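Local structure of peptidase M28 (Shewanella amazonensis SB2B, 3IIB) at residues A136-H141 and I174-D179; R37-E42 and V68-W73. The protein probably acts as a secreted zinc-dependent dipeptidase or carboxypeptidase of the M28 family, with two zinc ions in its active site and a homodimer as its active form. One frame throughout, in Å; residues are numbered along the deposited sequence.

How the contacts relate
Contact 1 joins two loops, 136-141 and 174-179, that follow neighbouring parallel strands, and it is only partly buried; the end of 174-179 meets the second subunit and Arg140 lies exposed. Contact 2 is a buried contact between the loop 37-42, which leads into helix 42-57, and the long strand 62-84. Their centres are 28 Å apart; they hold different elements, though strand 62-84 and the strands that lead into contact 1 belong to one mixed sheet. Neither has a direct hydrogen bond across it, and each is bridged by water. Contact 1 packs a threonine methyl and CB against carbonyls and an arginine guanidinium, which is salt-bridged to Asp399; contact 2 relies on small apolar groups and a bare glycine.

Contact 1. Residues A136-H141 and I174-D179; sequences AKTERH and IGTDHD
Two loops that leave adjacent parallel strands near the dinuclear zinc site meet here, with Thr138 and Arg140 on one side and Ile174, Gly175 and Thr176 on the other. Thr176 CG2 carries much of the packing: it lies 3.5 Å from Thr138 O and 3.6 Å from Glu139 O, and Thr138 CG2 approaches it obliquely at 4.0 Å. The Thr176 side chain also backs the Arg140 guanidinium, its CB sitting 3.8 Å above the plane and displaced toward the rim. Arg140 gets there by extending with CG anti to the backbone N (chi1 -175°) and then bending at chi3 (-54°). NH2 comes within 3.1 Å of Thr176 O, but at an angle too poor for a hydrogen bond; among its partners beyond the segments, Arg140 NH1 forms a salt bridge with Asp399 and a hydrogen bond to Ser395 O. Asp399 also accepts from Thr176 OG1.

These loops follow strands 131-134 and 168-172, with helix 145-163 as the crossover between them, a beta-alpha-beta unit. That helix takes part directly: Thr138 OG1 bonds to Thr150 and stands 3.6 Å from Ile174 CG2, while Ile174 packs on Tyr147, Thr150 and Arg154. Were the Thr176 side chain cut back to an alanine, Asp399 is likely to lose this hydroxyl and a gap to open next to Thr138 O and Glu139 O, where CG2 now sits. A water accepts from Thr138 N and lies 2.7 Å from Gly175 O, bridging the two backbones. Farther along 174-179, His178 and Asp179 bond to Asp409 and Asn405 of the second subunit.

Contact 2. Residues R37-E42 and V68-W73; sequences RLAGSE and VTVPVW
Gly40 and Val72 mark the closest approach of the two backbones, their CA atoms 4.8 Å apart, where a type II beta turn from Leu38 to Ser41 rests against strand 62-84. Van der Waals contacts surround this point. Val70 CG2 reaches Gly40 CA at 3.9 Å; with chi1 at -59° this methyl lies between the backbone N and the carbonyl carbon of Val70. Val72 sets both of its methyls against a backbone carbonyl, Gly40 O, CG1 being the nearer at 3.7 Å. Ala39 CB meets Val70 CG1 more loosely, and both side chains also touch Ala302. At the far end Leu38 CD2 lies 3.6 Å from Trp73 O and, more loosely, at the edge of the indole near its plane, so this is an edge contact rather than a stack. The Leu38 side chain is about 6 Å from that of Glu304, a zinc ligand, so the turn borders the metal site.

The polar links across the contact run through water. One water bridges Ala39 O and Pro71 O (2.7 Å) and accepts from Trp73 N; a second bridges Ala39 O and Trp73 O, 2.9 Å from each. Ala39 O is thus shared by two waters.

Bonds within the turn fix its shape. Leu38 O accepts from both Ser41 N and Ser41 OG, the hydroxyl lying 2.6 Å away in the carbonyl plane on a lone pair. Ser41 is also the N-cap of helix 42-57, and Asp44 of that helix accepts from Gly40 N.

A CB on Gly40 would be directed at the strand and would probably collide with Pro71 O; the phi of Gly40, 87°, also suits a residue without one. The chemistry therefore implies a close fit in which a bare backbone lies against valine methyls while water links the carbonyls of turn and strand.

Contact 1. Residues A136-H141 and I174-D179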
ATOM      1  N   ALA A 136      -8.026 -17.754   4.197  1.00  7.49           N
ATOM      2  CA  ALA A 136      -7.171 -18.316   3.153  1.00  4.81           C
ATOM      3  C   ALA A 136      -6.250 -17.270   2.513  1.00  6.30           C
ATOM      4  O   ALA A 136      -6.709 -16.273   2.036  1.00  5.86           O
ATOM      5  CB  ALA A 136      -8.008 -18.970   2.057  1.00  7.00           C
ATOM      6  N   LYS A 137      -4.957 -17.572   2.463  1.00  5.69           N
ATOM      7  CA  LYS A 137      -3.956 -16.734   1.832  1.00  8.13           C
ATOM      8  C   LYS A 137      -3.846 -17.121   0.375  1.00  8.32           C
ATOM      9  O   LYS A 137      -3.941 -18.295   0.044  1.00 10.49           O
ATOM     10  CB  LYS A 137      -2.589 -16.947   2.497  1.00  9.81           C
ATOM     11  CG  LYS A 137      -2.505 -16.393   3.899  1.00 12.91           C
ATOM     12  CD  LYS A 137      -1.104 -16.599   4.499  1.00 18.50           C
ATOM     13  CE  LYS A 137      -1.012 -16.051   5.903  1.00 21.93           C
ATOM     14  NZ  LYS A 137       0.282 -16.441   6.547  1.00 29.48           N
ATOM     15  N   THR A 138      -3.641 -16.126  -0.477  1.00  6.68           N
ATOM     16  CA  THR A 138      -3.552 -16.333  -1.920  1.00  5.87           C
ATOM     17  C   THR A 138      -2.085 -16.436  -2.323  1.00  9.94           C
ATOM     18  O   THR A 138      -1.307 -15.531  -2.059  1.00 11.25           O
ATOM     19  CB  THR A 138      -4.226 -15.166  -2.634  1.00  7.88           C
ATOM     20  OG1 THR A 138      -5.604 -15.095  -2.209  1.00  7.33           O
ATOM     21  CG2 THR A 138      -4.186 -15.311  -4.169  1.00  6.21           C
ATOM     22  N   GLU A 139      -1.701 -17.561  -2.910  1.00 10.50           N
ATOM     23  CA  GLU A 139      -0.338 -17.774  -3.405  1.00 14.47           C
ATOM     24  C   GLU A 139      -0.071 -16.904  -4.612  1.00 10.21           C
ATOM     25  O   GLU A 139      -0.949 -16.669  -5.421  1.00 10.85           O
ATOM     26  CB  GLU A 139      -0.125 -19.236  -3.803  1.00 13.27           C
ATOM     27  CG  GLU A 139      -0.174 -20.210  -2.615  1.00 21.74           C
ATOM     28  CD  GLU A 139      -0.039 -21.679  -3.064  1.00 27.84           C
ATOM     29  OE1 GLU A 139       0.205 -21.920  -4.270  1.00 26.44           O
ATOM     30  OE2 GLU A 139      -0.197 -22.587  -2.218  1.00 31.97           O
ATOM     31  N   ARG A 140       1.162 -16.434  -4.711  1.00  9.76           N
ATOM     32  CA  ARG A 140       1.619 -15.679  -5.875  1.00  9.40           C
ATOM     33  C   ARG A 140       2.048 -16.630  -6.990  1.00 10.06           C
ATOM     34  O   ARG A 140       2.902 -17.500  -6.755  1.00  9.41           O
ATOM     35  CB  ARG A 140       2.818 -14.811  -5.467  1.00 13.39           C
ATOM     36  CG  ARG A 140       3.308 -13.875  -6.560  1.00 13.52           C
ATOM     37  CD  ARG A 140       4.583 -13.101  -6.147  1.00 18.11           C
ATOM     38  NE  ARG A 140       4.357 -12.407  -4.891  1.00 15.07           N
ATOM     39  CZ  ARG A 140       3.704 -11.257  -4.753  1.00 14.59           C
ATOM     40  NH1 ARG A 140       3.253 -10.611  -5.787  1.00 16.52           N
ATOM     41  NH2 ARG A 140       3.538 -10.735  -3.547  1.00 17.04           N
ATOM     42  N   HIS A 141       1.514 -16.409  -8.192  1.00  9.96           N
ATOM     43  CA  HIS A 141       1.848 -17.197  -9.390  1.00  9.70           C
ATOM     44  C   HIS A 141       1.804 -16.338 -10.627  1.00 10.93           C
ATOM     45  O   HIS A 141       0.947 -15.463 -10.781  1.00  8.20           O
ATOM     46  CB  HIS A 141       0.869 -18.350  -9.567  1.00 12.83           C
ATOM     47  CG  HIS A 141       0.965 -19.385  -8.500  1.00 14.89           C
ATOM     48  ND1 HIS A 141       1.904 -20.396  -8.539  1.00 26.15           N
ATOM     49  CD2 HIS A 141       0.253 -19.572  -7.361  1.00 17.18           C
ATOM     50  CE1 HIS A 141       1.769 -21.154  -7.462  1.00 28.18           C
ATOM     51  NE2 HIS A 141       0.771 -20.681  -6.737  1.00 21.21           N
ATOM     52  N   ILE A 174      -8.415 -11.241  -1.049  1.00  6.11           N
ATOM     53  CA  ILE A 174      -7.946 -12.168  -2.054  1.00  5.19           C
ATOM     54  C   ILE A 174      -6.828 -11.466  -2.831  1.00  6.38           C
ATOM     55  O   ILE A 174      -7.019 -10.964  -3.944  1.00  9.60           O
ATOM     56  CB  ILE A 174      -9.077 -12.696  -2.984  1.00  5.82           C
ATOM     57  CG1 ILE A 174     -10.299 -13.142  -2.176  1.00 10.33           C
ATOM     58  CG2 ILE A 174      -8.503 -13.831  -3.878  1.00  7.65           C
ATOM     59  CD1 ILE A 174     -10.005 -14.243  -1.129  1.00  8.43           C
ATOM     60  N   GLY A 175      -5.658 -11.422  -2.200  1.00  6.76           N
ATOM     61  CA  GLY A 175      -4.547 -10.595  -2.686  1.00  8.31           C
ATOM     62  C   GLY A 175      -3.270 -11.225  -2.263  1.00  8.90           C
ATOM     63  O   GLY A 175      -3.236 -11.962  -1.276  1.00  8.98           O
ATOM     64  N   THR A 176      -2.221 -10.933  -3.008  1.00  6.20           N
ATOM     65  CA  THR A 176      -0.909 -11.454  -2.722  1.00  6.49           C
ATOM     66  C   THR A 176       0.003 -10.447  -1.998  1.00  7.70           C
ATOM     67  O   THR A 176       1.148 -10.794  -1.640  1.00  8.39           O
ATOM     68  CB  THR A 176      -0.239 -11.882  -4.027  1.00  6.09           C
ATOM     69  OG1 THR A 176      -0.374 -10.815  -4.992  1.00  5.30           O
ATOM     70  CG2 THR A 176      -0.880 -13.134  -4.569  1.00  6.19           C
ATOM     71  N   ASP A 177      -0.471  -9.228  -1.779  1.00  7.95           N
ATOM     72  CA  ASP A 177       0.316  -8.217  -1.062  1.00  8.30           C
ATOM     73  C   ASP A 177       0.314  -8.402   0.458  1.00  8.77           C
ATOM     74  O   ASP A 177      -0.522  -9.106   1.008  1.00  5.66           O
ATOM     75  CB  ASP A 177      -0.319  -6.874  -1.326  1.00  7.77           C
ATOM     76  CG  ASP A 177      -1.731  -6.822  -0.829  1.00  4.71           C
ATOM     77  OD1 ASP A 177      -2.581  -7.463  -1.498  1.00  7.14           O
ATOM     78  OD2 ASP A 177      -1.957  -6.189   0.241  1.00 10.01           O
ATOM     79  N   HIS A 178       1.231  -7.710   1.148  1.00  6.97           N
ATOM     80  CA  HIS A 178       1.080  -7.483   2.591  1.00  7.12           C
ATOM     81  C   HIS A 178       0.970  -5.974   2.834  1.00  7.46           C
ATOM     82  O   HIS A 178       1.573  -5.413   3.750  1.00  6.39           O
ATOM     83  CB  HIS A 178       2.203  -8.148   3.416  1.00 10.52           C
ATOM     84  CG  HIS A 178       3.584  -7.727   3.045  1.00 14.27           C
ATOM     85  ND1 HIS A 178       4.386  -6.967   3.875  1.00 11.05           N
ATOM     86  CD2 HIS A 178       4.342  -8.017   1.961  1.00 24.46           C
ATOM     87  CE1 HIS A 178       5.551  -6.759   3.293  1.00 14.87           C
ATOM     88  NE2 HIS A 178       5.557  -7.395   2.134  1.00 20.14           N
ATOM     89  N   ASP A 179       0.200  -5.311   1.971  1.00  6.34           N
ATOM     90  CA  ASP A 179      -0.141  -3.905   2.185  1.00  5.39           C
ATOM     91  C   ASP A 179      -1.466  -3.760   2.919  1.00  6.59           C
ATOM     92  O   ASP A 179      -2.313  -4.662   2.920  1.00  7.06           O
ATOM     93  CB  ASP A 179      -0.227  -3.197   0.860  1.00  6.58           C
ATOM     94  CG  ASP A 179       1.088  -3.100   0.158  1.00  9.92           C
ATOM     95  OD1 ASP A 179       2.118  -2.797   0.830  1.00  9.53           O
ATOM     96  OD2 ASP A 179       1.105  -3.354  -1.075  1.00  7.24           O
TER
HETATM   97  O   HOH W   1      -2.875 -13.587   0.901  1.00 11.51           O

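Contact 2. Residues R37-E42 and V68-W73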
ATOM      1  N   ARG A  37     -14.521   3.376 -12.572  1.00  7.71           N
ATOM      2  CA  ARG A  37     -15.779   3.386 -13.351  1.00  5.90           C
ATOM      3  C   ARG A  37     -16.573   2.089 -13.092  1.00  5.91           C
ATOM      4  O   ARG A  37     -16.676   1.172 -13.925  1.00  3.58           O
ATOM      5  CB  ARG A  37     -15.469   3.603 -14.849  1.00  5.47           C
ATOM      6  CG  ARG A  37     -14.371   2.732 -15.338  1.00  9.01           C
ATOM      7  CD  ARG A  37     -13.306   3.401 -16.143  1.00  5.67           C
ATOM      8  NE  ARG A  37     -12.292   2.397 -16.428  1.00  6.09           N
ATOM      9  CZ  ARG A  37     -11.092   2.326 -15.869  1.00  5.90           C
ATOM     10  NH1 ARG A  37     -10.665   3.260 -15.028  1.00  2.17           N
ATOM     11  NH2 ARG A  37     -10.315   1.293 -16.163  1.00  8.56           N
ATOM     12  N   LEU A  38     -17.153   2.030 -11.880  1.00  5.92           N
ATOM     13  CA  LEU A  38     -18.014   0.900 -11.527  1.00  4.64           C
ATOM     14  C   LEU A  38     -19.248   0.923 -12.398  1.00  3.87           C
ATOM     15  O   LEU A  38     -19.890   1.984 -12.560  1.00  5.51           O
ATOM     16  CB  LEU A  38     -18.440   1.066 -10.074  1.00  5.73           C
ATOM     17  CG  LEU A  38     -19.385   0.015  -9.504  1.00  6.91           C
ATOM     18  CD1 LEU A  38     -18.762  -1.381  -9.571  1.00  8.91           C
ATOM     19  CD2 LEU A  38     -19.707   0.456  -8.072  1.00  9.30           C
ATOM     20  N   ALA A  39     -19.598  -0.237 -12.946  1.00  4.21           N
ATOM     21  CA  ALA A  39     -20.802  -0.330 -13.761  1.00  4.72           C
ATOM     22  C   ALA A  39     -21.987   0.166 -12.950  1.00  6.30           C
ATOM     23  O   ALA A  39     -22.106  -0.148 -11.750  1.00  6.31           O
ATOM     24  CB  ALA A  39     -21.043  -1.796 -14.220  1.00  6.53           C
ATOM     25  N   GLY A  40     -22.849   0.934 -13.595  1.00  4.58           N
ATOM     26  CA  GLY A  40     -24.070   1.410 -12.950  1.00  9.23           C
ATOM     27  C   GLY A  40     -23.891   2.701 -12.164  1.00 10.70           C
ATOM     28  O   GLY A  40     -24.881   3.362 -11.807  1.00 12.79           O
ATOM     29  N   SER A  41     -22.649   3.092 -11.907  1.00  7.64           N
ATOM     30  CA  SER A  41     -22.359   4.389 -11.237  1.00  8.88           C
ATOM     31  C   SER A  41     -22.429   5.559 -12.235  1.00  8.71           C
ATOM     32  O   SER A  41     -22.460   5.354 -13.462  1.00  8.39           O
ATOM     33  CB  SER A  41     -20.958   4.362 -10.598  1.00  9.63           C
ATOM     34  OG  SER A  41     -19.926   4.406 -11.575  1.00  6.40           O
ATOM     35  N   GLU A  42     -22.320   6.781 -11.712  1.00  9.27           N
ATOM     36  CA  GLU A  42     -22.261   7.959 -12.559  1.00 10.66           C
ATOM     37  C   GLU A  42     -21.042   7.890 -13.499  1.00  8.27           C
ATOM     38  O   GLU A  42     -21.108   8.407 -14.604  1.00  9.24           O
ATOM     39  CB  GLU A  42     -22.247   9.223 -11.696  1.00 11.44           C
ATOM     40  CG  GLU A  42     -21.936  10.502 -12.464  1.00 24.45           C
ATOM     41  N   VAL A  68     -26.157  -2.734 -22.609  1.00  2.28           N
ATOM     42  CA  VAL A  68     -25.984  -3.831 -21.682  1.00  4.76           C
ATOM     43  C   VAL A  68     -26.744  -3.460 -20.420  1.00  5.92           C
ATOM     44  O   VAL A  68     -26.502  -2.410 -19.840  1.00  5.15           O
ATOM     45  CB  VAL A  68     -24.504  -4.074 -21.355  1.00  5.65           C
ATOM     46  CG1 VAL A  68     -24.330  -5.147 -20.253  1.00  5.45           C
ATOM     47  CG2 VAL A  68     -23.739  -4.416 -22.634  1.00  5.47           C
ATOM     48  N   THR A  69     -27.620  -4.343 -19.967  1.00  4.44           N
ATOM     49  CA  THR A  69     -28.327  -4.116 -18.697  1.00  4.56           C
ATOM     50  C   THR A  69     -27.377  -4.366 -17.527  1.00  5.12           C
ATOM     51  O   THR A  69     -26.682  -5.408 -17.477  1.00  5.88           O
ATOM     52  CB  THR A  69     -29.551  -5.046 -18.568  1.00  6.72           C
ATOM     53  OG1 THR A  69     -30.407  -4.862 -19.713  1.00  4.79           O
ATOM     54  CG2 THR A  69     -30.337  -4.791 -17.224  1.00  6.74           C
ATOM     55  N   VAL A  70     -27.318  -3.433 -16.595  1.00  3.49           N
ATOM     56  CA  VAL A  70     -26.432  -3.568 -15.435  1.00  5.40           C
ATOM     57  C   VAL A  70     -27.150  -3.214 -14.115  1.00  7.37           C
ATOM     58  O   VAL A  70     -27.970  -2.274 -14.071  1.00  5.46           O
ATOM     59  CB  VAL A  70     -25.176  -2.676 -15.536  1.00  3.88           C
ATOM     60  CG1 VAL A  70     -24.349  -3.038 -16.812  1.00  5.46           C
ATOM     61  CG2 VAL A  70     -25.553  -1.202 -15.468  1.00  5.02           C
ATOM     62  N   PRO A  71     -26.820  -3.943 -13.038  1.00  6.12           N
ATOM     63  CA  PRO A  71     -27.309  -3.597 -11.720  1.00  6.48           C
ATOM     64  C   PRO A  71     -26.582  -2.385 -11.158  1.00  6.99           C
ATOM     65  O   PRO A  71     -25.524  -1.985 -11.638  1.00  7.04           O
ATOM     66  CB  PRO A  71     -27.016  -4.839 -10.878  1.00  9.39           C
ATOM     67  CG  PRO A  71     -25.847  -5.458 -11.535  1.00 12.04           C
ATOM     68  CD  PRO A  71     -25.929  -5.125 -12.999  1.00  9.03           C
ATOM     69  N   VAL A  72     -27.218  -1.783 -10.168  1.00  3.86           N
ATOM     70  CA  VAL A  72     -26.702  -0.580  -9.525  1.00  5.06           C
ATOM     71  C   VAL A  72     -26.537  -0.820  -8.048  1.00  5.90           C
ATOM     72  O   VAL A  72     -27.520  -1.023  -7.309  1.00  5.94           O
ATOM     73  CB  VAL A  72     -27.600   0.642  -9.786  1.00  6.78           C
ATOM     74  CG1 VAL A  72     -27.020   1.862  -9.121  1.00  5.73           C
ATOM     75  CG2 VAL A  72     -27.734   0.903 -11.279  1.00  5.27           C
ATOM     76  N   TRP A  73     -25.278  -0.784  -7.621  1.00  8.23           N
ATOM     77  CA  TRP A  73     -24.915  -0.899  -6.220  1.00  8.46           C
ATOM     78  C   TRP A  73     -23.945   0.235  -5.893  1.00  8.31           C
ATOM     79  O   TRP A  73     -22.986   0.479  -6.618  1.00  9.39           O
ATOM     80  CB  TRP A  73     -24.247  -2.253  -5.957  1.00  7.85           C
ATOM     81  CG  TRP A  73     -23.761  -2.482  -4.556  1.00 11.48           C
ATOM     82  CD1 TRP A  73     -24.491  -2.957  -3.487  1.00  5.87           C
ATOM     83  CD2 TRP A  73     -22.423  -2.319  -4.076  1.00  7.95           C
ATOM     84  NE1 TRP A  73     -23.695  -3.059  -2.380  1.00  6.76           N
ATOM     85  CE2 TRP A  73     -22.422  -2.670  -2.702  1.00  8.69           C
ATOM     86  CE3 TRP A  73     -21.233  -1.880  -4.656  1.00 10.70           C
ATOM     87  CZ2 TRP A  73     -21.260  -2.602  -1.898  1.00 10.07           C
ATOM     88  CZ3 TRP A  73     -20.085  -1.823  -3.845  1.00  7.67           C
ATOM     89  CH2 TRP A  73     -20.119  -2.196  -2.493  1.00  6.30           C
TER
HETATM   90  O   HOH W   2     -23.424  -2.056  -9.907  1.00 16.40           O
HETATM   91  O   HOH W   3     -23.211   1.054  -9.406  1.00 18.38           O